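Local coordinates for protein major mite allergen Der p 23 (Dermatophagoides pteronyssinus, PDB 4ZCE) that is a peritrophin-like house dust mite allergen that binds human IgE but does not bind chitin in vitro, at residues A[19-23]-A[36-42]. Numbering follows the deposited sequence.
Sequences DPHKF and CPGNTRW. With EDO (1,2-ethanediol), chain C.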
# COMPACT_ATOMS: atom_id res chain seq x y z
N ASP A 19 13.95 1.02 -4.38
CA ASP A 19 13.10 2.12 -3.93
C ASP A 19 12.29 1.70 -2.70
O ASP A 19 11.48 0.80 -2.80
CB ASP A 19 12.18 2.54 -5.07
CG ASP A 19 11.44 3.82 -4.80
OD1 ASP A 19 11.21 4.16 -3.61
OD2 ASP A 19 11.07 4.48 -5.79
N PRO A 20 12.51 2.34 -1.55
CA PRO A 20 11.77 1.94 -0.34
C PRO A 20 10.29 2.32 -0.39
O PRO A 20 9.54 1.93 0.50
CB PRO A 20 12.47 2.73 0.76
CG PRO A 20 12.96 3.97 0.07
CD PRO A 20 13.38 3.51 -1.29
N HIS A 21 9.88 3.07 -1.41
CA HIS A 21 8.49 3.48 -1.58
C HIS A 21 7.71 2.54 -2.49
O HIS A 21 6.53 2.77 -2.75
CB HIS A 21 8.41 4.89 -2.16
CG HIS A 21 9.21 5.89 -1.41
ND1 HIS A 21 10.43 6.35 -1.86
CD2 HIS A 21 8.98 6.51 -0.23
CE1 HIS A 21 10.91 7.22 -0.98
NE2 HIS A 21 10.06 7.33 0.02
N LYS A 22 8.37 1.49 -3.00
CA LYS A 22 7.72 0.62 -3.97
C LYS A 22 7.83 -0.83 -3.51
O LYS A 22 8.54 -1.15 -2.56
CB LYS A 22 8.35 0.79 -5.36
CG LYS A 22 8.21 2.23 -5.89
CD LYS A 22 8.70 2.34 -7.32
CE LYS A 22 8.56 3.76 -7.84
NZ LYS A 22 8.99 3.89 -9.24
N PHE A 23 7.08 -1.69 -4.19
CA PHE A 23 7.12 -3.12 -3.91
C PHE A 23 6.58 -3.89 -5.11
O PHE A 23 6.12 -3.30 -6.09
CB PHE A 23 6.32 -3.44 -2.63
CG PHE A 23 4.86 -3.06 -2.69
CD1 PHE A 23 4.46 -1.75 -2.49
CD2 PHE A 23 3.87 -4.01 -2.92
CE1 PHE A 23 3.12 -1.40 -2.53
CE2 PHE A 23 2.52 -3.65 -2.94
CZ PHE A 23 2.16 -2.35 -2.74
N CYS A 36 3.76 2.61 -2.80
CA CYS A 36 3.11 2.90 -1.53
C CYS A 36 2.49 4.29 -1.60
O CYS A 36 3.00 5.17 -2.30
CB CYS A 36 4.12 2.87 -0.39
SG CYS A 36 4.60 1.19 0.12
N PRO A 37 1.43 4.52 -0.81
CA PRO A 37 0.72 5.81 -0.86
C PRO A 37 1.33 6.86 0.07
O PRO A 37 2.00 6.53 1.04
CB PRO A 37 -0.66 5.44 -0.34
CG PRO A 37 -0.38 4.33 0.62
CD PRO A 37 0.72 3.53 0.01
N GLY A 38 1.05 8.13 -0.19
CA GLY A 38 1.60 9.20 0.64
C GLY A 38 3.11 9.13 0.65
O GLY A 38 3.73 8.94 -0.39
N ASN A 39 3.70 9.31 1.83
CA ASN A 39 5.15 9.15 1.96
C ASN A 39 5.49 7.84 2.64
O ASN A 39 6.60 7.68 3.17
CB ASN A 39 5.75 10.31 2.77
CG ASN A 39 5.72 11.63 2.02
OD1 ASN A 39 5.59 11.66 0.79
ND2 ASN A 39 5.86 12.73 2.76
N THR A 40 4.55 6.90 2.66
CA THR A 40 4.82 5.63 3.32
C THR A 40 5.87 4.83 2.58
O THR A 40 6.15 5.06 1.41
CB THR A 40 3.55 4.76 3.56
OG1 THR A 40 2.98 4.35 2.31
CG2 THR A 40 2.52 5.54 4.35
N ARG A 41 6.43 3.85 3.30
CA ARG A 41 7.52 3.02 2.81
C ARG A 41 7.18 1.55 3.03
O ARG A 41 6.46 1.21 3.97
CB ARG A 41 8.82 3.38 3.53
CG ARG A 41 9.46 4.67 3.04
CD ARG A 41 10.74 5.02 3.80
NE ARG A 41 11.33 6.26 3.30
CZ ARG A 41 12.64 6.51 3.25
NH1 ARG A 41 13.52 5.61 3.66
NH2 ARG A 41 13.06 7.67 2.77
N TRP A 42 7.72 0.68 2.18
CA TRP A 42 7.41 -0.73 2.24
C TRP A 42 8.01 -1.33 3.48
O TRP A 42 9.17 -1.07 3.80
CB TRP A 42 7.96 -1.47 1.02
CG TRP A 42 7.60 -2.90 1.06
CD1 TRP A 42 8.44 -3.94 1.24
CD2 TRP A 42 6.28 -3.45 0.98
NE1 TRP A 42 7.74 -5.12 1.27
CE2 TRP A 42 6.41 -4.84 1.10
CE3 TRP A 42 5.01 -2.89 0.80
CZ2 TRP A 42 5.31 -5.69 1.05
CZ3 TRP A 42 3.94 -3.73 0.75
CH2 TRP A 42 4.09 -5.11 0.86
C1 EDO C . 6.01 1.85 -9.92
O1 EDO C . 7.27 1.84 -10.56
C2 EDO C . 5.41 3.14 -10.41
O2 EDO C . 4.09 2.82 -10.77
O HOH W 1 11.15 0.39 2.70
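F23 and W42 lie ring against ring in an offset stack, the phenyl and the six-membered indole ring 4.3 Å apart at their centroids and only 14° from coplanar. CZ3 of W42 sits over the centre of the F23 ring, while F23 CB comes down on the indole face, 3.8 Å from the centroid of its six-membered ring. F23 reaches this place with CG held between its backbone N and carbonyl carbon (chi1 60°). SG of C36, disulfide-bonded to C49, approaches F23 obliquely, 3.9 Å from CD1. Y13 of the same chain packs on both aromatic residues, and Y13 of the second subunit also reaches F23.

Two nearly straight backbone bonds join the segments: W42 N gives its hydrogen to P20 O at 2.8 Å, and C36 N does the same for H21 O. A water adds to the first of these, donating to both P20 O and W42 O.

Away from the stack, the type I turn from D19 to K22, closed by K22 N on D19 O, is reinforced by D19 OD1. This one oxygen takes H21 N from above the carboxylate plane, making an Asx turn. With its syn lone pair OD1 also takes H21 ND1, in a bent bond tilted out of the imidazole plane, which limits the ring's rotation. CD2 is turned to T40 O, which lies in the ring plane at 3.6 Å. R41 runs out extended beside P20, whose CG lies off centre over one guanidinium face and over a face of the H21 ring; R41 NE passes 3.7 Å from H21 NE2 with the two planes 82° apart.

The whole contact lies in the IgE-binding region of this small cystine-linked peritrophin-A domain, and its chemistry divides in two: an apolar aromatic and disulfide cluster, and a more polar, solvent-facing patch where D19 would be expected to favour a protonated H21 while nearby R41 would oppose it.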